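Local coordinates for protein carbon monoxide dehydrogenase (PDB 6T7J) that catalyses the oxidation of carbon monoxide to carbon dioxide, probably passing the electrons through its iron-sulfur clusters to ferredoxin, at residues 245-250 against 419-424; 413-418 against 516-521; 331-336 against 397-402; 260-265 against 391-396; 198-203 against 216-221. All blocks are in the same frame, centred on the assembly; numbering follows the deposited sequence.

Interaction 1 (245-250 against 419-424); sequences PKPLKA and VEAIVE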
# COMPACT_ATOMS: atom_id res chain seq x y z
N PRO A 245 -17.00 5.42 -26.91
CA PRO A 245 -16.88 4.42 -27.98
C PRO A 245 -18.22 4.07 -28.60
O PRO A 245 -19.24 3.94 -27.92
CB PRO A 245 -16.26 3.22 -27.26
CG PRO A 245 -15.52 3.81 -26.10
CD PRO A 245 -16.35 4.99 -25.66
N LYS A 246 -18.21 3.92 -29.92
CA LYS A 246 -19.34 3.49 -30.72
C LYS A 246 -18.89 2.31 -31.57
O LYS A 246 -17.69 2.16 -31.84
CB LYS A 246 -19.87 4.62 -31.61
CG LYS A 246 -20.58 5.72 -30.84
CD LYS A 246 -21.75 5.17 -30.03
CE LYS A 246 -21.91 5.92 -28.71
NZ LYS A 246 -22.25 7.35 -28.91
N PRO A 247 -19.82 1.44 -31.98
CA PRO A 247 -19.42 0.22 -32.69
C PRO A 247 -18.60 0.51 -33.94
O PRO A 247 -18.91 1.41 -34.72
CB PRO A 247 -20.75 -0.45 -33.03
CG PRO A 247 -21.69 0.05 -31.98
CD PRO A 247 -21.26 1.46 -31.71
N LEU A 248 -17.54 -0.27 -34.12
CA LEU A 248 -16.67 -0.18 -35.28
C LEU A 248 -16.04 -1.55 -35.50
O LEU A 248 -16.23 -2.47 -34.71
CB LEU A 248 -15.61 0.91 -35.11
CG LEU A 248 -14.74 0.86 -33.85
CD1 LEU A 248 -13.49 0.00 -34.07
CD2 LEU A 248 -14.35 2.26 -33.42
N LYS A 249 -15.26 -1.66 -36.58
CA LYS A 249 -14.58 -2.91 -36.92
C LYS A 249 -13.09 -2.66 -37.06
O LYS A 249 -12.66 -1.58 -37.48
CB LYS A 249 -15.14 -3.51 -38.21
CG LYS A 249 -16.64 -3.76 -38.18
CD LYS A 249 -17.05 -4.78 -39.22
CE LYS A 249 -16.67 -4.33 -40.62
NZ LYS A 249 -16.77 -5.45 -41.60
N ALA A 250 -12.30 -3.67 -36.70
CA ALA A 250 -10.85 -3.58 -36.81
C ALA A 250 -10.28 -5.00 -36.84
O ALA A 250 -11.02 -5.99 -36.89
CB ALA A 250 -10.27 -2.75 -35.67
N VAL A 419 -21.80 1.31 -22.90
CA VAL A 419 -23.19 1.26 -22.47
C VAL A 419 -24.06 2.15 -23.34
O VAL A 419 -25.18 1.79 -23.72
CB VAL A 419 -23.31 1.63 -20.98
CG1 VAL A 419 -24.76 1.56 -20.53
CG2 VAL A 419 -22.44 0.72 -20.13
N GLU A 420 -23.54 3.33 -23.70
CA GLU A 420 -24.26 4.22 -24.59
C GLU A 420 -24.47 3.58 -25.96
O GLU A 420 -25.57 3.65 -26.53
CB GLU A 420 -23.51 5.55 -24.73
CG GLU A 420 -23.56 6.42 -23.49
CD GLU A 420 -22.48 6.08 -22.48
OE1 GLU A 420 -22.54 6.60 -21.35
OE2 GLU A 420 -21.57 5.29 -22.83
N ALA A 421 -23.43 2.94 -26.50
CA ALA A 421 -23.55 2.28 -27.79
C ALA A 421 -24.55 1.14 -27.73
O ALA A 421 -25.33 0.93 -28.67
CB ALA A 421 -22.19 1.77 -28.26
N ILE A 422 -24.55 0.38 -26.63
CA ILE A 422 -25.49 -0.72 -26.49
C ILE A 422 -26.93 -0.21 -26.42
O ILE A 422 -27.82 -0.76 -27.07
CB ILE A 422 -25.14 -1.57 -25.25
CG1 ILE A 422 -23.80 -2.27 -25.46
CG2 ILE A 422 -26.23 -2.58 -24.96
CD1 ILE A 422 -23.12 -2.68 -24.17
N VAL A 423 -27.16 0.85 -25.65
CA VAL A 423 -28.51 1.41 -25.55
C VAL A 423 -28.95 1.97 -26.90
O VAL A 423 -30.12 1.84 -27.29
CB VAL A 423 -28.58 2.47 -24.45
CG1 VAL A 423 -29.91 3.22 -24.49
CG2 VAL A 423 -28.39 1.83 -23.08
N GLU A 424 -28.02 2.57 -27.65
CA GLU A 424 -28.33 3.03 -29.00
C GLU A 424 -28.67 1.86 -29.91
O GLU A 424 -29.50 2.00 -30.82
CB GLU A 424 -27.16 3.83 -29.57
CG GLU A 424 -27.22 5.32 -29.31
CD GLU A 424 -26.16 6.09 -30.08
OE1 GLU A 424 -25.90 7.27 -29.75
OE2 GLU A 424 -25.58 5.51 -31.03

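Interaction 2 (413-418 against 516-521); sequences AIAGFS and CLHMGS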
# COMPACT_ATOMS: atom_id res chain seq x y z
N ALA A 413 -12.78 -8.09 -35.94
CA ALA A 413 -13.48 -7.94 -34.67
C ALA A 413 -14.29 -6.65 -34.68
O ALA A 413 -13.80 -5.60 -35.11
CB ALA A 413 -12.49 -7.92 -33.50
N ILE A 414 -15.53 -6.75 -34.22
CA ILE A 414 -16.39 -5.59 -34.01
C ILE A 414 -16.28 -5.19 -32.55
O ILE A 414 -16.66 -5.95 -31.65
CB ILE A 414 -17.85 -5.90 -34.39
CG1 ILE A 414 -17.94 -6.30 -35.86
CG2 ILE A 414 -18.74 -4.70 -34.09
CD1 ILE A 414 -19.33 -6.67 -36.31
N ALA A 415 -15.74 -4.00 -32.30
CA ALA A 415 -15.53 -3.49 -30.95
C ALA A 415 -16.28 -2.18 -30.77
O ALA A 415 -16.99 -1.71 -31.66
CB ALA A 415 -14.03 -3.32 -30.67
N GLY A 416 -16.11 -1.58 -29.59
CA GLY A 416 -16.70 -0.29 -29.32
C GLY A 416 -18.08 -0.32 -28.71
O GLY A 416 -18.88 0.58 -28.99
N PHE A 417 -18.38 -1.30 -27.87
CA PHE A 417 -19.71 -1.45 -27.29
C PHE A 417 -19.70 -0.90 -25.86
O PHE A 417 -19.68 -1.64 -24.88
CB PHE A 417 -20.17 -2.90 -27.33
CG PHE A 417 -20.48 -3.39 -28.72
CD1 PHE A 417 -21.61 -2.96 -29.39
CD2 PHE A 417 -19.62 -4.28 -29.36
CE1 PHE A 417 -21.89 -3.41 -30.67
CE2 PHE A 417 -19.90 -4.73 -30.63
CZ PHE A 417 -21.03 -4.29 -31.29
N SER A 418 -19.72 0.42 -25.76
CA SER A 418 -19.98 1.06 -24.48
C SER A 418 -21.46 0.93 -24.13
O SER A 418 -22.28 0.49 -24.94
CB SER A 418 -19.57 2.53 -24.53
OG SER A 418 -20.30 3.24 -25.51
N CYS A 516 -20.53 -11.57 -28.63
CA CYS A 516 -19.54 -11.20 -27.62
C CYS A 516 -19.26 -9.71 -27.76
O CYS A 516 -18.87 -9.25 -28.84
CB CYS A 516 -18.26 -12.01 -27.78
SG CYS A 516 -18.47 -13.79 -27.48
N LEU A 517 -19.45 -8.96 -26.68
CA LEU A 517 -19.40 -7.50 -26.69
C LEU A 517 -18.11 -7.03 -26.02
O LEU A 517 -17.93 -7.19 -24.80
CB LEU A 517 -20.63 -6.91 -26.01
CG LEU A 517 -21.98 -7.29 -26.65
CD1 LEU A 517 -23.12 -6.49 -26.05
CD2 LEU A 517 -21.94 -7.13 -28.16
N HIS A 518 -17.23 -6.43 -26.82
CA HIS A 518 -16.02 -5.78 -26.32
C HIS A 518 -16.40 -4.45 -25.68
O HIS A 518 -16.80 -3.51 -26.38
CB HIS A 518 -15.04 -5.57 -27.47
CG HIS A 518 -13.67 -5.16 -27.03
ND1 HIS A 518 -13.40 -4.66 -25.77
CD2 HIS A 518 -12.48 -5.15 -27.69
CE1 HIS A 518 -12.11 -4.37 -25.68
NE2 HIS A 518 -11.53 -4.67 -26.83
N MET A 519 -16.28 -4.36 -24.36
CA MET A 519 -16.69 -3.17 -23.63
C MET A 519 -15.51 -2.30 -23.21
O MET A 519 -15.71 -1.30 -22.51
CB MET A 519 -17.54 -3.55 -22.42
CG MET A 519 -18.84 -4.25 -22.81
SD MET A 519 -20.05 -4.33 -21.49
CE MET A 519 -20.65 -2.64 -21.46
N GLY A 520 -14.29 -2.64 -23.61
CA GLY A 520 -13.15 -1.75 -23.48
C GLY A 520 -12.03 -2.37 -22.65
O GLY A 520 -11.76 -3.57 -22.74
N SER A 521 -11.40 -1.53 -21.83
CA SER A 521 -10.18 -1.87 -21.11
C SER A 521 -10.50 -2.27 -19.67
O SER A 521 -11.67 -2.41 -19.28
CB SER A 521 -9.21 -0.68 -21.15
OG SER A 521 -9.78 0.46 -20.53
O HOH W 1 -17.75 -6.86 -29.39

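Interaction 3 (331-336 against 397-402); sequences TGAVEA and PNRPRD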
# COMPACT_ATOMS: atom_id res chain seq x y z
N THR A 331 8.76 -11.22 -33.39
CA THR A 331 8.47 -11.18 -34.83
C THR A 331 9.62 -10.55 -35.60
O THR A 331 9.82 -10.85 -36.78
CB THR A 331 7.18 -10.40 -35.10
OG1 THR A 331 7.37 -9.02 -34.76
CG2 THR A 331 6.03 -10.97 -34.29
N GLY A 332 10.40 -9.68 -34.95
CA GLY A 332 11.51 -9.01 -35.59
C GLY A 332 11.15 -7.78 -36.38
O GLY A 332 12.02 -7.20 -37.04
N ALA A 333 9.89 -7.34 -36.33
CA ALA A 333 9.42 -6.24 -37.16
C ALA A 333 8.95 -5.04 -36.34
O ALA A 333 8.36 -4.11 -36.91
CB ALA A 333 8.28 -6.71 -38.08
N VAL A 334 9.19 -5.02 -35.03
CA VAL A 334 8.76 -3.92 -34.18
C VAL A 334 9.89 -2.90 -34.11
O VAL A 334 10.94 -3.15 -33.52
CB VAL A 334 8.36 -4.40 -32.78
CG1 VAL A 334 8.09 -3.21 -31.88
CG2 VAL A 334 7.14 -5.30 -32.87
N GLU A 335 9.68 -1.74 -34.73
CA GLU A 335 10.67 -0.67 -34.66
C GLU A 335 10.71 -0.05 -33.27
O GLU A 335 11.79 0.30 -32.78
CB GLU A 335 10.37 0.40 -35.71
CG GLU A 335 10.98 0.11 -37.06
CD GLU A 335 10.36 -1.09 -37.75
OE1 GLU A 335 9.14 -1.03 -38.05
OE2 GLU A 335 11.08 -2.08 -38.00
N ALA A 336 9.56 0.09 -32.63
CA ALA A 336 9.50 0.69 -31.31
C ALA A 336 8.23 0.22 -30.60
O ALA A 336 7.17 0.09 -31.22
CB ALA A 336 9.53 2.22 -31.39
N PRO A 397 15.14 1.34 -40.87
CA PRO A 397 16.18 0.70 -41.70
C PRO A 397 16.98 -0.38 -40.98
O PRO A 397 17.66 -1.17 -41.65
CB PRO A 397 17.09 1.88 -42.09
CG PRO A 397 16.21 3.06 -42.04
CD PRO A 397 15.27 2.81 -40.90
N ASN A 398 16.91 -0.46 -39.65
CA ASN A 398 17.69 -1.42 -38.89
C ASN A 398 16.96 -2.74 -38.68
O ASN A 398 17.48 -3.61 -37.97
CB ASN A 398 18.08 -0.83 -37.54
CG ASN A 398 19.00 0.36 -37.67
OD1 ASN A 398 19.94 0.35 -38.46
ND2 ASN A 398 18.73 1.41 -36.90
N ARG A 399 15.79 -2.92 -39.28
CA ARG A 399 15.03 -4.15 -39.08
C ARG A 399 15.75 -5.33 -39.71
O ARG A 399 15.91 -5.36 -40.94
CB ARG A 399 13.63 -4.01 -39.67
CG ARG A 399 12.87 -5.33 -39.73
CD ARG A 399 11.63 -5.21 -40.58
NE ARG A 399 10.68 -4.25 -40.03
CZ ARG A 399 9.38 -4.23 -40.32
NH1 ARG A 399 8.59 -3.32 -39.77
NH2 ARG A 399 8.87 -5.13 -41.15
N PRO A 400 16.19 -6.32 -38.93
CA PRO A 400 16.80 -7.51 -39.53
C PRO A 400 15.78 -8.33 -40.30
O PRO A 400 15.15 -9.23 -39.74
CB PRO A 400 17.35 -8.28 -38.32
CG PRO A 400 16.46 -7.86 -37.19
CD PRO A 400 16.07 -6.43 -37.46
N ARG A 401 15.61 -8.01 -41.58
CA ARG A 401 14.60 -8.69 -42.39
C ARG A 401 14.87 -10.18 -42.52
O ARG A 401 13.95 -10.95 -42.79
CB ARG A 401 14.52 -8.05 -43.78
CG ARG A 401 14.00 -6.62 -43.76
CD ARG A 401 13.40 -6.24 -45.11
NE ARG A 401 12.69 -4.96 -45.04
CZ ARG A 401 11.39 -4.85 -44.78
NH1 ARG A 401 10.83 -3.65 -44.73
NH2 ARG A 401 10.65 -5.93 -44.56
N ASP A 402 16.12 -10.61 -42.32
CA ASP A 402 16.45 -12.03 -42.34
C ASP A 402 15.86 -12.78 -41.15
O ASP A 402 15.68 -14.00 -41.23
CB ASP A 402 17.97 -12.21 -42.36
CG ASP A 402 18.67 -11.39 -41.29
OD1 ASP A 402 18.42 -10.17 -41.23
OD2 ASP A 402 19.45 -11.97 -40.50

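Interaction 4 (260-265 against 391-396); sequences DYVNIV and IAIENY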
# COMPACT_ATOMS: atom_id res chain seq x y z
N ASP A 260 6.29 -4.06 -44.98
CA ASP A 260 6.79 -2.88 -45.67
C ASP A 260 6.40 -1.58 -44.98
O ASP A 260 6.58 -0.51 -45.57
CB ASP A 260 6.30 -2.87 -47.12
CG ASP A 260 6.52 -4.20 -47.81
OD1 ASP A 260 7.52 -4.88 -47.52
OD2 ASP A 260 5.68 -4.56 -48.66
N TYR A 261 5.87 -1.65 -43.77
CA TYR A 261 5.53 -0.47 -42.99
C TYR A 261 6.33 -0.45 -41.70
O TYR A 261 6.63 -1.50 -41.12
CB TYR A 261 4.03 -0.43 -42.65
CG TYR A 261 3.10 -0.24 -43.83
CD1 TYR A 261 2.86 -1.27 -44.72
CD2 TYR A 261 2.44 0.97 -44.03
CE1 TYR A 261 2.00 -1.11 -45.79
CE2 TYR A 261 1.58 1.15 -45.10
CZ TYR A 261 1.36 0.10 -45.97
OH TYR A 261 0.51 0.27 -47.04
N VAL A 262 6.69 0.76 -41.26
CA VAL A 262 7.16 0.93 -39.89
C VAL A 262 6.09 0.41 -38.95
O VAL A 262 4.90 0.69 -39.13
CB VAL A 262 7.47 2.41 -39.62
CG1 VAL A 262 7.93 2.61 -38.18
CG2 VAL A 262 8.50 2.94 -40.60
N ASN A 263 6.49 -0.39 -37.97
CA ASN A 263 5.55 -0.95 -37.01
C ASN A 263 5.80 -0.32 -35.65
O ASN A 263 6.91 -0.44 -35.11
CB ASN A 263 5.68 -2.47 -36.93
CG ASN A 263 5.13 -3.18 -38.15
OD1 ASN A 263 4.02 -2.88 -38.60
ND2 ASN A 263 5.90 -4.11 -38.70
N ILE A 264 4.79 0.35 -35.11
CA ILE A 264 4.89 0.99 -33.80
C ILE A 264 3.84 0.37 -32.89
O ILE A 264 2.64 0.43 -33.20
CB ILE A 264 4.71 2.51 -33.89
CG1 ILE A 264 5.73 3.12 -34.84
CG2 ILE A 264 4.83 3.14 -32.51
CD1 ILE A 264 5.58 4.61 -35.02
N VAL A 265 4.28 -0.21 -31.78
CA VAL A 265 3.37 -0.82 -30.80
C VAL A 265 3.14 0.17 -29.67
O VAL A 265 4.08 0.82 -29.20
CB VAL A 265 3.94 -2.15 -30.27
CG1 VAL A 265 2.99 -2.77 -29.25
CG2 VAL A 265 4.21 -3.11 -31.42
N ILE A 391 11.59 8.68 -34.11
CA ILE A 391 12.62 7.73 -33.69
C ILE A 391 12.30 6.33 -34.22
O ILE A 391 13.18 5.62 -34.72
CB ILE A 391 12.77 7.74 -32.16
CG1 ILE A 391 13.34 9.09 -31.71
CG2 ILE A 391 13.68 6.61 -31.70
CD1 ILE A 391 13.36 9.28 -30.22
N ALA A 392 11.03 5.94 -34.15
CA ALA A 392 10.64 4.63 -34.70
C ALA A 392 10.90 4.56 -36.21
O ALA A 392 11.48 3.58 -36.72
CB ALA A 392 9.17 4.36 -34.39
N ILE A 393 10.48 5.60 -36.94
CA ILE A 393 10.64 5.61 -38.39
C ILE A 393 12.12 5.58 -38.77
O ILE A 393 12.51 4.94 -39.75
CB ILE A 393 9.93 6.84 -38.99
CG1 ILE A 393 8.41 6.65 -38.91
CG2 ILE A 393 10.38 7.09 -40.41
CD1 ILE A 393 7.65 7.92 -39.18
N GLU A 394 12.96 6.26 -37.99
CA GLU A 394 14.39 6.27 -38.27
C GLU A 394 15.04 4.95 -37.90
O GLU A 394 16.09 4.60 -38.45
CB GLU A 394 15.05 7.43 -37.52
CG GLU A 394 14.65 8.80 -38.04
CD GLU A 394 14.66 9.86 -36.97
OE1 GLU A 394 14.25 11.00 -37.26
OE2 GLU A 394 15.07 9.55 -35.83
N ASN A 395 14.45 4.20 -36.96
CA ASN A 395 14.95 2.87 -36.67
C ASN A 395 14.52 1.84 -37.70
O ASN A 395 15.12 0.76 -37.77
CB ASN A 395 14.50 2.41 -35.28
CG ASN A 395 15.28 1.21 -34.78
OD1 ASN A 395 16.47 1.06 -35.09
ND2 ASN A 395 14.62 0.35 -34.01
N TYR A 396 13.48 2.14 -38.49
CA TYR A 396 13.03 1.20 -39.52
C TYR A 396 14.14 0.60 -40.39
O TYR A 396 14.08 -0.62 -40.64
CB TYR A 396 11.98 1.87 -40.43
CG TYR A 396 11.48 0.98 -41.55
CD1 TYR A 396 10.54 -0.01 -41.30
CD2 TYR A 396 11.94 1.14 -42.85
CE1 TYR A 396 10.08 -0.83 -42.32
CE2 TYR A 396 11.48 0.33 -43.88
CZ TYR A 396 10.55 -0.65 -43.60
OH TYR A 396 10.09 -1.46 -44.61

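Interaction 5 (198-203 against 216-221); sequences CECMHR and LLHGIR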
# COMPACT_ATOMS: atom_id res chain seq x y z
N CYS A 198 -4.34 3.49 1.71
CA CYS A 198 -3.43 3.69 2.83
C CYS A 198 -3.92 2.95 4.08
O CYS A 198 -3.11 2.43 4.85
CB CYS A 198 -3.27 5.18 3.09
SG CYS A 198 -2.65 5.62 4.71
N GLU A 199 -5.24 2.88 4.27
CA GLU A 199 -5.77 2.15 5.42
C GLU A 199 -5.55 0.65 5.27
O GLU A 199 -5.35 -0.04 6.28
CB GLU A 199 -7.26 2.44 5.63
CG GLU A 199 -7.89 1.59 6.73
CD GLU A 199 -9.22 2.12 7.23
OE1 GLU A 199 -9.92 1.38 7.95
OE2 GLU A 199 -9.55 3.28 6.92
N CYS A 200 -5.60 0.12 4.05
CA CYS A 200 -5.22 -1.28 3.90
C CYS A 200 -3.76 -1.48 4.26
O CYS A 200 -3.41 -2.41 5.00
CB CYS A 200 -5.50 -1.78 2.47
SG CYS A 200 -7.22 -1.85 1.94
N MET A 201 -2.89 -0.59 3.77
CA MET A 201 -1.47 -0.71 4.12
C MET A 201 -1.24 -0.58 5.63
O MET A 201 -0.28 -1.15 6.16
CB MET A 201 -0.64 0.33 3.37
CG MET A 201 -0.56 0.08 1.87
SD MET A 201 -0.32 -1.67 1.47
CE MET A 201 1.35 -1.94 2.09
N HIS A 202 -2.11 0.15 6.33
CA HIS A 202 -2.00 0.26 7.78
C HIS A 202 -2.55 -0.98 8.49
O HIS A 202 -1.94 -1.46 9.45
CB HIS A 202 -2.73 1.52 8.27
CG HIS A 202 -2.79 1.65 9.76
ND1 HIS A 202 -3.85 2.25 10.41
CD2 HIS A 202 -1.92 1.27 10.72
CE1 HIS A 202 -3.63 2.23 11.71
NE2 HIS A 202 -2.47 1.64 11.93
N ARG A 203 -3.68 -1.51 8.03
CA ARG A 203 -4.31 -2.65 8.70
C ARG A 203 -3.42 -3.89 8.64
O ARG A 203 -3.34 -4.65 9.61
CB ARG A 203 -5.67 -2.95 8.06
CG ARG A 203 -6.79 -2.03 8.50
CD ARG A 203 -8.11 -2.45 7.86
NE ARG A 203 -9.20 -1.54 8.21
CZ ARG A 203 -10.12 -1.80 9.14
NH1 ARG A 203 -11.07 -0.91 9.40
NH2 ARG A 203 -10.08 -2.94 9.82
N LEU A 216 -11.09 -8.30 5.37
CA LEU A 216 -11.72 -8.51 4.07
C LEU A 216 -12.86 -7.53 3.83
O LEU A 216 -13.14 -7.18 2.68
CB LEU A 216 -12.19 -9.95 3.95
CG LEU A 216 -11.04 -10.97 3.97
CD1 LEU A 216 -11.53 -12.37 3.62
CD2 LEU A 216 -9.92 -10.54 3.03
N LEU A 217 -13.52 -7.06 4.89
CA LEU A 217 -14.55 -6.04 4.71
C LEU A 217 -13.94 -4.71 4.28
O LEU A 217 -14.50 -4.01 3.42
CB LEU A 217 -15.36 -5.87 6.00
CG LEU A 217 -16.39 -6.95 6.31
CD1 LEU A 217 -17.00 -6.75 7.69
CD2 LEU A 217 -17.47 -6.99 5.24
N HIS A 218 -12.79 -4.35 4.85
CA HIS A 218 -12.11 -3.16 4.35
C HIS A 218 -11.58 -3.37 2.94
O HIS A 218 -11.52 -2.42 2.15
CB HIS A 218 -10.98 -2.73 5.28
CG HIS A 218 -10.30 -1.48 4.82
ND1 HIS A 218 -9.01 -1.46 4.34
CD2 HIS A 218 -10.74 -0.20 4.74
CE1 HIS A 218 -8.68 -0.23 4.01
NE2 HIS A 218 -9.72 0.56 4.23
N GLY A 219 -11.17 -4.60 2.61
CA GLY A 219 -10.85 -4.90 1.22
C GLY A 219 -12.02 -4.66 0.30
O GLY A 219 -11.86 -4.15 -0.81
N ILE A 220 -13.22 -5.03 0.74
CA ILE A 220 -14.43 -4.76 -0.02
C ILE A 220 -14.61 -3.25 -0.20
O ILE A 220 -14.91 -2.77 -1.30
CB ILE A 220 -15.65 -5.40 0.66
CG1 ILE A 220 -15.74 -6.89 0.31
CG2 ILE A 220 -16.93 -4.68 0.27
CD1 ILE A 220 -16.53 -7.71 1.29
N ARG A 221 -14.43 -2.49 0.88
CA ARG A 221 -14.55 -1.04 0.80
C ARG A 221 -13.56 -0.44 -0.18
O ARG A 221 -13.90 0.45 -0.97
CB ARG A 221 -14.37 -0.42 2.19
CG ARG A 221 -14.31 1.10 2.20
CD ARG A 221 -14.72 1.68 3.55
NE ARG A 221 -13.83 1.25 4.63
CZ ARG A 221 -14.03 1.53 5.92
NH1 ARG A 221 -15.09 2.24 6.29
NH2 ARG A 221 -13.17 1.10 6.83

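Interaction 1 (245-250 against 419-424)
K246 reaches from the connection leading into strand 248-252 to the first turns of helix 419-425, and its aliphatic chain rather than its CB makes the contact. From CB the chain sets off with CG beside the backbone N (chi1 -71°), and a second bend at chi2 (-57°) folds it back to the helix, although the CB itself does not face that way. CD is the first atom to arrive, 3.9 Å from the methyl CB of A421, with E424 OE2 at a similar distance. CE then passes over the helix backbone, 4.0 Å from A421 N, and skirts E420 CB. At the tip NZ meets E424 OE1 at 3.7 Å, a long salt bridge in which the two side chains cross at about a right angle. Strand 248-252 pairs antiparallel with strand 411-415, which runs through an N-cap at S418 into helix 419-425, S418 OG being bonded also to P245 O. Cut back to an alanine here, the side chain would no longer reach the helix, and E424 would probably lose its partner across the contact while one flank of the A421 methyl was uncovered. That methyl is also touched by P247 CD at 3.6 Å and by P245 O at 3.7 Å, and so fits among three successive residues of the loop. E420 turns its carboxylate to another charge, K129.

Interaction 2 (413-418 against 516-521)
F417 N donates to H518 O at 3.1 Å, with the amide nearly in line with the carbonyl (C=O...N angle 168°); this is the direct hydrogen bond between the segments. Beside it L517 places CD2 over one face of the F417 ring, 4.0 Å from the centroid, as a CH-pi contact offset toward the rim. M519 lays CG 3.4 Å from F417 O, while its CA-H points to the same oxygen. The methyl of A415 rests 3.8 Å from H518 CD2. One step out, a water bridges the strands: it accepts from H518 N at 2.7 Å and donates to both I414 O and C516 O. The imidazole is positioned from two sides, since ND1 accepts the G520 amide, tilted 26° from the ring plane, and NE2 bonds N308. Strand 516-518 is an outermost strand of a six-stranded parallel sheet, and the chain beyond it reaches C522 of the broken-cluster pocket; the H518 side chain is about 10 Å from that cluster. In this buried seam, beside the single direct backbone bond, the water stands in for further pairing, which implies that the amide and the two carbonyls facing it are satisfied without the strands forming a regular sheet.

Interaction 3 (331-336 against 397-402)
A side-on, two-pronged salt bridge between R399 and E335 joins two loops at the N-terminal end of the central strands of a parallel sheet: the turn between helix 325-330 and strand 336-339, and the chain that follows helix 381-395. R399 NH1 meets E335 OE1 at 2.9 Å on its syn lone pair, and R399 NE meets E335 OE2 at 3.0 Å, also on the syn side though somewhat out of the carboxylate plane. Both bonds are fairly straight, and the carboxylate and guanidinium planes lie only 15° apart. The arginine chain leaves with CG anti to the backbone N (chi1 169°) and then bends at chi3, which swings the guanidinium under A333. The CB of that alanine stands 3.4 Å above the guanidinium plane, over its centre, so that the methyl covers one of its faces. On the way CG brushes G332 O at 3.4 Å, where G332 with its positive phi turns the chain out of the preceding helix. Neither polar group depends on this pairing alone: E335 OE1 also takes the N263 amide, E335 OE2 the imidazole of H356, and R399 NH2 bonds K258 O. With at least two bonds on each carboxylate oxygen, the buried charge is likely to be well compensated. The result is a buried, bidentate arginine-glutamate salt bridge at the N-terminal ends of the strands of a Rossmann-like sheet.

Interaction 4 (260-265 against 391-396)
V262 forms the main bump of the strand: its two methyls press into a hollow on the last turn of helix 381-395, walled by A392, I393 and Y396. CG2 goes deepest toward the tyrosine, 3.6 Å from Y396 CB, and also lies 4.1 Å from I393 CG1. CG1, anti to the valine N (chi1 179°), fills the other half, 4.0 Å from I393 CA and close to A392 O. Two residues on, I264 sends CG1 and CD1 against the small methyl of A392, with CD1 3.7 Å from A392 CB; the small A392 side chain is consistent with the close approach of helix and strand. The axes of 261-265 and 391-395 approach to 8.1 Å and cross at 135° between their N-to-C directions, well off antiparallel. This is the helix-on-sheet layering of a Rossmann-like alpha/beta domain, strand 261-268 lying inside a parallel sheet of order 3-2-1-4-5-6. Helix 284-292 adds to the same layer through A290 on V262 and F289 on I393. The Y396 ring extends beyond the helix along the strand's beginning, CE1 3.7 Å from Y261 O and OH 3.7 Å from D260 C. With an alanine here the CB contact would stay, but V262 CG2 would probably lose the ring atoms CG and CD1, and a gap would open over the backbone of D260 and Y261. The ring meets V262 aslant, its CD1 3.7 Å from V262 CG2.

Interaction 5 (198-203 against 216-221)
E199, C200 and R203 of helix 193-203 close around H218 of helix 212-242, in an antiparallel helical hairpin of the kind that builds the helical domain of carbon monoxide dehydrogenases. The short segments run at 165° with axes 10.2 Å apart, a spacing bridged by long polar side chains. Ionic contacts come first. E199 OE1 is gripped side-on by its own helix neighbour, with R203 NH1 at 2.9 Å and R203 NE at 3.0 Å, and R221 NH2 reaches the same oxygen from the other helix at 3.4 Å in a salt bridge. The two arginines are thus gathered on one carboxylate oxygen, whose negative charge probably offsets their proximity. Second partners spread this network: R191 takes E199 OE2 and D209 takes R203 NH2. Contacts with the second subunit make up the second kind: H202 bonds D102 of that subunit, and M201 packs on its own counterpart there, so the hairpin belongs to the dimer interface. Contacts of the imidazole form the third group. With CG anti to the backbone N (chi1 -178°), H218 projects between the helices; the E199 carboxylate plane lies stacked on it, 14° from parallel, with E199 CG 3.3 Å from H218 NE2, which makes a weak hydrogen bond to E196. C200 SG approaches the ring obliquely, though as modelled it comes implausibly close, so the detail is doubtful. R203 NE lies over the same ring face as E199 CG, 3.5 Å above the H218 plane and displaced toward the rim.

Two pairs of contacts share elements, and the fifth stands apart. Interactions 1 and 2 touch through strand 411-415 and S418, which lead from one into the other; the first is partly exposed and rests on aliphatic packing with a long ion pair, the second is buried and held by one backbone bond, a bridging water and a CH-pi contact. Interactions 3 and 4 meet at the start of strand 261-268, where E335 bonds the N263 amide: a buried salt bridge between loops beside an apolar layer of helix on sheet. Interaction 5, on the opposite side of the chain's centre from the others, joins two helices by a charged network beside the second subunit.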